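Local coordinates for protein argininosuccinate lyase (Chelativorans sp., PDB 6RXA) that acts as an EDDS lyase, a C-N lyase of the aspartase/fumarase superfamily, and may also split argininosuccinate into fumarate and L-arginine, at residues Q127-I132 and E188-I193; Y364-D369 and D432-W437; V52-Q57 and W208-D213. The protein carries 2 engineered substitutions. All coordinates share one frame; numbering follows the deposited sequence.

Interaction 1 (Q127-I132 and E188-I193); sequences QLLRTI and ELYARI. With NA (sodium ion), chain F.
L128 and Y190 mark the closest backbone approach, with CA of L128 7.1 Å from CA of Y190; the axes of segments 127-132 and 188-193 run nearly antiparallel, at 166°, and pass 10.8 Å apart. L128 does most of the touching. Its CD2 methyl packs against three residues of the facing helix: it lies 3.5 Å from Y190 CA, 3.6 Å from I193 CD1, and against CG of L189. The torsion chi1 of -170° turns CG away from the backbone N and points the branch across the gap. Y186, L189, Y190 and I193, spaced i, i+3, i+4, i+7, all touch L128, consistent with a knobs-into-holes arrangement.

The Y190 ring meets the same methyl at its edge, with L128 CD2 near the ring plane. L129 CD2 comes to the far part of the ring at an oblique angle, 3.6 Å from Y190 CE1. W471, on helix 451-500, makes an edge-to-face contact with the ring, while H237 and H241 of helix 236-262 touch I193. Such layered long helices are characteristic of the central bundle of the aspartase/fumarase superfamily, which subunits of the tetramer build together.

No hydrogen bond crosses the contact. Charged groups of both helices find partners away from it. R130 NH1 donates to a lone pair of Q127 OE1 in the carbonyl plane, and it also has a salt bridge to D333. E188 OE1 binds a sodium ion at 2.3 Å together with two waters and E188 OE1 of the second subunit. The R192 guanidinium lies edge-on near the ion without binding it, and makes salt bridges with E240 and with E188 of the second subunit.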
loop_
_atom_site.group_PDB
_atom_site.type_symbol
_atom_site.label_atom_id
_atom_site.label_comp_id
_atom_site.label_asym_id
_atom_site.label_seq_id
_atom_site.Cartn_x
_atom_site.Cartn_y
_atom_site.Cartn_z
ATOM N N GLN A 127 12.001 8.043 19.986
ATOM C CA GLN A 127 11.228 6.829 19.743
ATOM C C GLN A 127 12.071 5.754 19.071
ATOM O O GLN A 127 11.828 4.558 19.268
ATOM C CB GLN A 127 9.997 7.151 18.907
ATOM C CG GLN A 127 8.974 7.994 19.662
ATOM C CD GLN A 127 8.454 7.326 20.915
ATOM O OE1 GLN A 127 7.868 6.249 20.863
ATOM N NE2 GLN A 127 8.666 7.967 22.059
ATOM N N LEU A 128 13.064 6.161 18.282
ATOM C CA LEU A 128 13.984 5.200 17.685
ATOM C C LEU A 128 14.871 4.558 18.743
ATOM O O LEU A 128 15.095 3.340 18.708
ATOM C CB LEU A 128 14.784 5.883 16.579
ATOM C CG LEU A 128 15.648 5.042 15.653
ATOM C CD1 LEU A 128 14.813 3.928 15.072
ATOM C CD2 LEU A 128 16.182 5.952 14.559
ATOM N N LEU A 129 15.369 5.330 19.717
ATOM C CA LEU A 129 16.112 4.714 20.813
ATOM C C LEU A 129 15.217 3.788 21.640
ATOM O O LEU A 129 15.635 2.698 22.040
ATOM C CB LEU A 129 16.762 5.776 21.697
ATOM C CG LEU A 129 17.819 6.614 20.981
ATOM C CD1 LEU A 129 18.443 7.619 21.931
ATOM C CD2 LEU A 129 18.903 5.749 20.360
ATOM N N ARG A 130 13.977 4.207 21.904
ATOM C CA ARG A 130 13.005 3.337 22.564
ATOM C C ARG A 130 12.818 2.034 21.793
ATOM O O ARG A 130 12.777 0.941 22.385
ATOM C CB ARG A 130 11.686 4.102 22.665
ATOM C CG ARG A 130 10.563 3.362 23.348
ATOM C CD ARG A 130 9.249 4.113 23.169
ATOM N NE ARG A 130 8.146 3.465 23.878
ATOM C CZ ARG A 130 6.869 3.561 23.517
ATOM N NH1 ARG A 130 6.524 4.277 22.443
ATOM N NH2 ARG A 130 5.941 2.921 24.221
ATOM N N THR A 131 12.717 2.130 20.467
ATOM C CA THR A 131 12.514 0.954 19.630
ATOM C C THR A 131 13.742 0.059 19.627
ATOM O O THR A 131 13.619 -1.167 19.761
ATOM C CB THR A 131 12.174 1.417 18.207
ATOM O OG1 THR A 131 10.924 2.119 18.204
ATOM C CG2 THR A 131 12.067 0.247 17.254
ATOM N N ILE A 132 14.938 0.644 19.483
ATOM C CA ILE A 132 16.169 -0.139 19.535
ATOM C C ILE A 132 16.286 -0.869 20.866
ATOM O O ILE A 132 16.665 -2.040 20.909
ATOM C CB ILE A 132 17.385 0.759 19.231
ATOM C CG1 ILE A 132 17.342 1.145 17.747
ATOM C CG2 ILE A 132 18.692 0.059 19.567
ATOM C CD1 ILE A 132 18.299 2.257 17.347
ATOM N N GLU A 188 21.343 2.649 11.166
ATOM C CA GLU A 188 21.588 3.405 9.940
ATOM C C GLU A 188 20.600 4.549 9.802
ATOM O O GLU A 188 20.980 5.674 9.443
ATOM C CB GLU A 188 21.484 2.462 8.740
ATOM C CG GLU A 188 22.608 1.431 8.669
ATOM C CD GLU A 188 22.273 0.235 7.795
ATOM O OE1 GLU A 188 21.247 0.271 7.095
ATOM O OE2 GLU A 188 23.044 -0.748 7.834
ATOM N N LEU A 189 19.322 4.275 10.075
ATOM C CA LEU A 189 18.299 5.309 10.055
ATOM C C LEU A 189 18.588 6.387 11.095
ATOM O O LEU A 189 18.415 7.583 10.829
ATOM C CB LEU A 189 16.949 4.654 10.321
ATOM C CG LEU A 189 15.805 5.607 10.650
ATOM C CD1 LEU A 189 15.447 6.501 9.476
ATOM C CD2 LEU A 189 14.582 4.816 11.086
ATOM N N TYR A 190 19.030 5.984 12.287
ATOM C CA TYR A 190 19.283 6.953 13.347
ATOM C C TYR A 190 20.237 8.037 12.870
ATOM O O TYR A 190 20.063 9.219 13.194
ATOM C CB TYR A 190 19.834 6.243 14.583
ATOM C CG TYR A 190 19.944 7.151 15.797
ATOM C CD1 TYR A 190 18.853 7.357 16.622
ATOM C CD2 TYR A 190 21.141 7.797 16.112
ATOM C CE1 TYR A 190 18.950 8.175 17.739
ATOM C CE2 TYR A 190 21.247 8.618 17.224
ATOM C CZ TYR A 190 20.144 8.796 18.036
ATOM O OH TYR A 190 20.233 9.608 19.150
ATOM N N ALA A 191 21.244 7.661 12.082
ATOM C CA ALA A 191 22.222 8.651 11.646
ATOM C C ALA A 191 21.600 9.715 10.749
ATOM O O ALA A 191 22.109 10.849 10.694
ATOM C CB ALA A 191 23.380 7.960 10.919
ATOM N N ARG A 192 20.539 9.354 10.016
ATOM C CA ARG A 192 19.829 10.316 9.179
ATOM C C ARG A 192 18.784 11.104 9.967
ATOM O O ARG A 192 18.536 12.272 9.646
ATOM C CB ARG A 192 19.206 9.629 7.963
ATOM C CG ARG A 192 20.214 9.361 6.842
ATOM C CD ARG A 192 19.582 8.650 5.626
ATOM N NE ARG A 192 19.266 7.248 5.869
ATOM C CZ ARG A 192 20.153 6.258 5.783
ATOM N NH1 ARG A 192 21.417 6.518 5.468
ATOM N NH2 ARG A 192 19.782 5.014 6.013
ATOM N N ILE A 193 18.151 10.493 10.977
ATOM C CA ILE A 193 17.193 11.222 11.811
ATOM C C ILE A 193 17.912 12.270 12.646
ATOM O O ILE A 193 17.407 13.381 12.837
ATOM C CB ILE A 193 16.401 10.246 12.701
ATOM C CG1 ILE A 193 15.377 9.478 11.870
ATOM C CG2 ILE A 193 15.686 10.992 13.829
ATOM C CD1 ILE A 193 14.543 8.502 12.629
HETATM NA NA NA F . 19.883 1.490 5.752
HETATM O O HOH W 1 18.045 1.826 7.229
HETATM O O HOH W 2 19.177 0.965 3.538
#

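Interaction 2 (Y364-D369 and D432-W437); sequences YSTMTD and DALDPW
T366 meets L434 and P436 with both branches of its side chain. Its CG2 methyl rests 3.6 Å from L434 O and also faces CA and CB of P436, while OG1 lies 3.7 Å from the CD2 methyl of L434, the two side chains crossing at about a right angle. The hydroxyl, placed by a chi1 of 55° between the backbone N and the carbonyl carbon, gives its hydrogen to a water 2.7 Å from T366 OG1. That water in turn donates to L434 O at 2.6 Å, so a single bridge ties the two segments in the absence of any direct hydrogen bond. With a valine in its place there is no hydroxyl to give this hydrogen, and the water would probably be held less firmly, weakening the link to L434 O.

Beside this, M367 is bent at chi2 and chi3, which carries its end back to L434 although its CB points away. The M367 CE to L434 CD2 distance of 3.4 Å is tighter than normal van der Waals contact. D369 completes the first shell, its CB 3.5 Å from A433 O.

Further out, N439 donates from ND2 to both A433 O and D435 O, bonds that probably help hold the chain where it passes from one helix to the next. D435 caps the second of these, its OD1 accepting a weak bond from W437 N. The carboxylate of D369 forms salt bridges with R442 and R443, and R442 also pairs with D432.

The contact therefore joins the start of helix 367-378 to this helix-helix junction within the C-terminal region of the lyase fold. V389 and V393 of helix 382-399 cover M367, P165 of strand 161-167 packs on T366, and Q285 of the third subunit reaches M367.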
loop_
_atom_site.group_PDB
_atom_site.type_symbol
_atom_site.label_atom_id
_atom_site.label_comp_id
_atom_site.label_asym_id
_atom_site.label_seq_id
_atom_site.Cartn_x
_atom_site.Cartn_y
_atom_site.Cartn_z
ATOM N N TYR A 364 8.721 -38.534 8.651
ATOM C CA TYR A 364 9.470 -38.657 7.390
ATOM C C TYR A 364 10.412 -37.501 7.100
ATOM O O TYR A 364 10.980 -37.455 5.978
ATOM C CB TYR A 364 8.578 -38.957 6.177
ATOM C CG TYR A 364 7.614 -40.103 6.425
ATOM C CD1 TYR A 364 8.068 -41.404 6.559
ATOM C CD2 TYR A 364 6.248 -39.865 6.556
ATOM C CE1 TYR A 364 7.189 -42.443 6.808
ATOM C CE2 TYR A 364 5.367 -40.896 6.802
ATOM C CZ TYR A 364 5.840 -42.180 6.920
ATOM O OH TYR A 364 4.954 -43.210 7.163
ATOM N N SER A 365 10.657 -36.595 8.041
ATOM C CA SER A 365 11.656 -35.555 7.831
ATOM C C SER A 365 13.079 -36.105 7.736
ATOM O O SER A 365 13.979 -35.371 7.303
ATOM C CB SER A 365 11.553 -34.503 8.937
ATOM O OG SER A 365 12.087 -34.986 10.149
ATOM N N THR A 366 13.312 -37.349 8.143
ATOM C CA THR A 366 14.639 -37.961 8.045
ATOM C C THR A 366 14.935 -38.539 6.666
ATOM O O THR A 366 16.002 -39.133 6.481
ATOM C CB THR A 366 14.776 -39.052 9.113
ATOM O OG1 THR A 366 13.696 -39.985 8.965
ATOM C CG2 THR A 366 14.739 -38.435 10.507
ATOM N N MET A 367 14.057 -38.368 5.676
ATOM C CA MET A 367 14.271 -39.047 4.403
ATOM C C MET A 367 15.441 -38.469 3.605
ATOM O O MET A 367 16.035 -39.190 2.794
ATOM C CB MET A 367 12.997 -39.044 3.562
ATOM C CG MET A 367 11.876 -39.879 4.139
ATOM S SD MET A 367 12.302 -41.621 4.292
ATOM C CE MET A 367 12.391 -41.789 6.076
ATOM N N THR A 368 15.784 -37.191 3.796
ATOM C CA THR A 368 16.953 -36.661 3.101
ATOM C C THR A 368 18.205 -37.405 3.529
ATOM O O THR A 368 19.024 -37.800 2.694
ATOM C CB THR A 368 17.145 -35.171 3.362
ATOM O OG1 THR A 368 16.040 -34.426 2.860
ATOM C CG2 THR A 368 18.417 -34.697 2.643
ATOM N N ASP A 369 18.360 -37.634 4.833
ATOM C CA ASP A 369 19.543 -38.356 5.289
ATOM C C ASP A 369 19.580 -39.777 4.744
ATOM O O ASP A 369 20.654 -40.297 4.429
ATOM C CB ASP A 369 19.659 -38.339 6.805
ATOM C CG ASP A 369 20.387 -37.109 7.294
ATOM O OD1 ASP A 369 20.446 -36.132 6.516
ATOM O OD2 ASP A 369 20.915 -37.121 8.430
ATOM N N ASP A 432 20.760 -45.636 11.315
ATOM C CA ASP A 432 21.468 -44.406 11.652
ATOM C C ASP A 432 21.004 -43.233 10.798
ATOM O O ASP A 432 21.013 -42.091 11.263
ATOM C CB ASP A 432 22.974 -44.615 11.494
ATOM C CG ASP A 432 23.765 -43.355 11.767
ATOM O OD1 ASP A 432 23.730 -42.862 12.915
ATOM O OD2 ASP A 432 24.421 -42.857 10.828
ATOM N N ALA A 433 20.606 -43.488 9.550
ATOM C CA ALA A 433 20.101 -42.412 8.709
ATOM C C ALA A 433 18.752 -41.905 9.201
ATOM O O ALA A 433 18.430 -40.725 9.023
ATOM C CB ALA A 433 19.987 -42.894 7.262
ATOM N N LEU A 434 17.959 -42.774 9.830
ATOM C CA LEU A 434 16.609 -42.428 10.260
ATOM C C LEU A 434 16.546 -41.914 11.690
ATOM O O LEU A 434 15.458 -41.565 12.166
ATOM C CB LEU A 434 15.693 -43.649 10.140
ATOM C CG LEU A 434 15.518 -44.241 8.750
ATOM C CD1 LEU A 434 14.697 -45.532 8.837
ATOM C CD2 LEU A 434 14.864 -43.264 7.799
ATOM N N ASP A 435 17.667 -41.859 12.388
ATOM C CA ASP A 435 17.691 -41.372 13.761
ATOM C C ASP A 435 17.678 -39.852 13.707
ATOM O O ASP A 435 18.640 -39.253 13.204
ATOM C CB ASP A 435 18.969 -41.878 14.428
ATOM C CG ASP A 435 19.105 -41.424 15.867
ATOM O OD1 ASP A 435 18.587 -40.351 16.231
ATOM O OD2 ASP A 435 19.767 -42.146 16.646
ATOM N N PRO A 436 16.621 -39.178 14.186
ATOM C CA PRO A 436 16.554 -37.723 13.985
ATOM C C PRO A 436 17.637 -36.961 14.717
ATOM O O PRO A 436 18.025 -35.873 14.272
ATOM C CB PRO A 436 15.149 -37.349 14.492
ATOM C CG PRO A 436 14.799 -38.438 15.456
ATOM C CD PRO A 436 15.459 -39.687 14.948
ATOM N N TRP A 437 18.121 -37.475 15.853
ATOM C CA TRP A 437 19.212 -36.793 16.534
ATOM C C TRP A 437 20.498 -36.900 15.724
ATOM O O TRP A 437 21.266 -35.933 15.651
ATOM C CB TRP A 437 19.408 -37.351 17.944
ATOM C CG TRP A 437 20.451 -36.591 18.721
ATOM C CD1 TRP A 437 21.599 -37.086 19.271
ATOM C CD2 TRP A 437 20.447 -35.188 19.002
ATOM N NE1 TRP A 437 22.306 -36.076 19.889
ATOM C CE2 TRP A 437 21.613 -34.902 19.740
ATOM C CE3 TRP A 437 19.562 -34.142 18.707
ATOM C CZ2 TRP A 437 21.919 -33.617 20.183
ATOM C CZ3 TRP A 437 19.870 -32.872 19.150
ATOM C CH2 TRP A 437 21.036 -32.620 19.877
HETATM O O HOH W 3 13.044 -41.499 11.094
#

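Interaction 3 (V52-Q57 and W208-D213); sequences VMLTEQ and WPLNRD
Q57, just after the end of helix 35-56, donates from NE2 to P209 O in the loop leading into helix 212-218, the one direct hydrogen bond across the contact that is not weak. Along its side chain, CB is 3.7 Å from P209 O and CG comes closer, at 3.4 Å from the same oxygen. The bend at chi2 (-58°) folds the amide back, so that CD lies against N211 CB. The bond is short, 2.8 Å from Q57 NE2 to P209 O, and nearly straight at 170°; the acceptor lies in the amide plane, whereas NE2 is tilted 27° from the carbonyl plane of P209. The other tip atom, OE1, lies 3.7 Å from N211 CB and accepts from a water that also donates to E56 OE2 and takes a weak bond from N211 ND2.

P209 centres an inverse gamma turn, closed by L210 N donating to W208 O. Deeper in, M53 SD accepts a weak but straight bond from N211 N, 3.6 Å away, and L210 CD2 touches M53 CE and L54 CD2. The loop runs near the substrate-binding region: the L210 side chain is about 10 Å from that of S111, which binds fumarate and succinate, and W208 meets D372 and R376 of the second subunit.

The chemistry is thus two-layered: methyls and a thioether inside, amide and water bonds on the more exposed side.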
loop_
_atom_site.group_PDB
_atom_site.type_symbol
_atom_site.label_atom_id
_atom_site.label_comp_id
_atom_site.label_asym_id
_atom_site.label_seq_id
_atom_site.Cartn_x
_atom_site.Cartn_y
_atom_site.Cartn_z
ATOM N N VAL A 52 19.045 30.548 23.414
ATOM C CA VAL A 52 20.423 30.521 23.907
ATOM C C VAL A 52 21.403 30.841 22.780
ATOM O O VAL A 52 22.312 31.665 22.943
ATOM C CB VAL A 52 20.728 29.166 24.574
ATOM C CG1 VAL A 52 22.215 29.031 24.854
ATOM C CG2 VAL A 52 19.923 29.020 25.852
ATOM N N MET A 53 21.213 30.222 21.620
ATOM C CA MET A 53 22.078 30.511 20.478
ATOM C C MET A 53 21.986 31.975 20.070
ATOM O O MET A 53 23.008 32.605 19.785
ATOM C CB MET A 53 21.730 29.583 19.310
ATOM C CG MET A 53 22.559 29.814 18.047
ATOM S SD MET A 53 21.854 31.088 16.981
ATOM C CE MET A 53 20.304 30.326 16.507
ATOM N N LEU A 54 20.774 32.536 20.018
ATOM C CA LEU A 54 20.653 33.942 19.653
ATOM C C LEU A 54 21.397 34.819 20.642
ATOM O O LEU A 54 21.915 35.880 20.273
ATOM C CB LEU A 54 19.198 34.383 19.621
ATOM C CG LEU A 54 18.274 33.795 18.572
ATOM C CD1 LEU A 54 16.884 34.377 18.724
ATOM C CD2 LEU A 54 18.803 34.072 17.178
ATOM N N THR A 55 21.450 34.395 21.908
ATOM C CA THR A 55 22.171 35.150 22.925
ATOM C C THR A 55 23.676 35.076 22.687
ATOM O O THR A 55 24.371 36.098 22.731
ATOM C CB THR A 55 21.829 34.607 24.307
ATOM O OG1 THR A 55 20.410 34.499 24.435
ATOM C CG2 THR A 55 22.332 35.576 25.393
ATOM N N GLU A 56 24.197 33.871 22.421
ATOM C CA GLU A 56 25.610 33.735 22.083
ATOM C C GLU A 56 25.976 34.617 20.898
ATOM O O GLU A 56 27.082 35.167 20.838
ATOM C CB GLU A 56 25.951 32.279 21.744
ATOM C CG GLU A 56 25.784 31.289 22.880
ATOM C CD GLU A 56 26.448 29.945 22.599
ATOM O OE1 GLU A 56 26.480 29.095 23.516
ATOM O OE2 GLU A 56 26.942 29.735 21.466
ATOM N N GLN A 57 25.069 34.742 19.929
ATOM C CA GLN A 57 25.334 35.499 18.711
ATOM C C GLN A 57 25.117 36.998 18.885
ATOM O O GLN A 57 25.340 37.750 17.928
ATOM C CB GLN A 57 24.465 34.980 17.564
ATOM C CG GLN A 57 24.751 33.547 17.183
ATOM C CD GLN A 57 26.192 33.338 16.789
ATOM O OE1 GLN A 57 27.012 32.896 17.593
ATOM N NE2 GLN A 57 26.517 33.682 15.559
ATOM N N TRP A 208 19.965 36.789 9.389
ATOM C CA TRP A 208 20.459 36.874 10.755
ATOM C C TRP A 208 21.657 35.943 10.933
ATOM O O TRP A 208 21.657 34.829 10.403
ATOM C CB TRP A 208 19.353 36.507 11.749
ATOM C CG TRP A 208 18.273 37.531 11.816
ATOM C CD1 TRP A 208 17.063 37.492 11.187
ATOM C CD2 TRP A 208 18.312 38.755 12.544
ATOM N NE1 TRP A 208 16.345 38.625 11.478
ATOM C CE2 TRP A 208 17.090 39.417 12.309
ATOM C CE3 TRP A 208 19.262 39.361 13.372
ATOM C CZ2 TRP A 208 16.795 40.655 12.877
ATOM C CZ3 TRP A 208 18.968 40.592 13.936
ATOM C CH2 TRP A 208 17.741 41.223 13.688
ATOM N N PRO A 209 22.683 36.364 11.682
ATOM C CA PRO A 209 23.912 35.545 11.773
ATOM C C PRO A 209 23.798 34.418 12.794
ATOM O O PRO A 209 24.392 34.428 13.872
ATOM C CB PRO A 209 24.973 36.588 12.146
ATOM C CG PRO A 209 24.228 37.599 12.942
ATOM C CD PRO A 209 22.845 37.685 12.315
ATOM N N LEU A 210 23.033 33.390 12.442
ATOM C CA LEU A 210 22.866 32.258 13.341
ATOM C C LEU A 210 24.135 31.417 13.364
ATOM O O LEU A 210 24.929 31.409 12.415
ATOM C CB LEU A 210 21.701 31.390 12.872
ATOM C CG LEU A 210 20.387 32.120 12.564
ATOM C CD1 LEU A 210 19.293 31.100 12.248
ATOM C CD2 LEU A 210 19.967 33.041 13.709
ATOM N N ASN A 211 24.315 30.685 14.453
ATOM C CA ASN A 211 25.319 29.628 14.534
ATOM C C ASN A 211 24.559 28.305 14.550
ATOM O O ASN A 211 24.110 27.843 15.609
ATOM C CB ASN A 211 26.212 29.773 15.758
ATOM C CG ASN A 211 27.289 28.708 15.813
ATOM O OD1 ASN A 211 27.248 27.726 15.070
ATOM N ND2 ASN A 211 28.254 28.891 16.705
ATOM N N ARG A 212 24.401 27.708 13.371
ATOM C CA ARG A 212 23.585 26.506 13.260
ATOM C C ARG A 212 24.193 25.336 14.013
ATOM O O ARG A 212 23.459 24.476 14.519
ATOM C CB ARG A 212 23.404 26.162 11.786
ATOM C CG ARG A 212 22.660 27.223 10.979
ATOM C CD ARG A 212 22.292 26.695 9.581
ATOM N NE ARG A 212 21.492 25.485 9.695
ATOM C CZ ARG A 212 21.415 24.527 8.774
ATOM N NH1 ARG A 212 22.077 24.627 7.620
ATOM N NH2 ARG A 212 20.669 23.458 9.019
ATOM N N ASP A 213 25.520 25.289 14.112
ATOM C CA ASP A 213 26.174 24.212 14.842
ATOM C C ASP A 213 25.885 24.287 16.338
ATOM O O ASP A 213 25.800 23.247 17.000
ATOM C CB ASP A 213 27.682 24.257 14.591
ATOM C CG ASP A 213 28.055 23.864 13.172
ATOM O OD1 ASP A 213 27.437 22.928 12.634
ATOM O OD2 ASP A 213 28.972 24.489 12.603
HETATM O O HOH W 4 26.744 30.552 18.905
#

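Overall arrangement
Interaction 1 is the core contact: its touching residues are buried, its centre lies about 11 Å from that of the chain, and apolar packing between long helices does the work. Interactions 2 and 3 lie towards opposite ends, their centres about 72 Å apart, and each joins a helix end to a loop or junction. Interaction 2, still buried, has no direct hydrogen bond and uses a water bridge, whereas partly buried interaction 3 combines one good side-chain-to-backbone bond and a weak one to sulfur with a shared water and apolar contacts. None touches another. Helix 212-218 of interaction 3 follows helix 168-193 of interaction 1, and both contacts reach the second subunit; interaction 2 reaches the third.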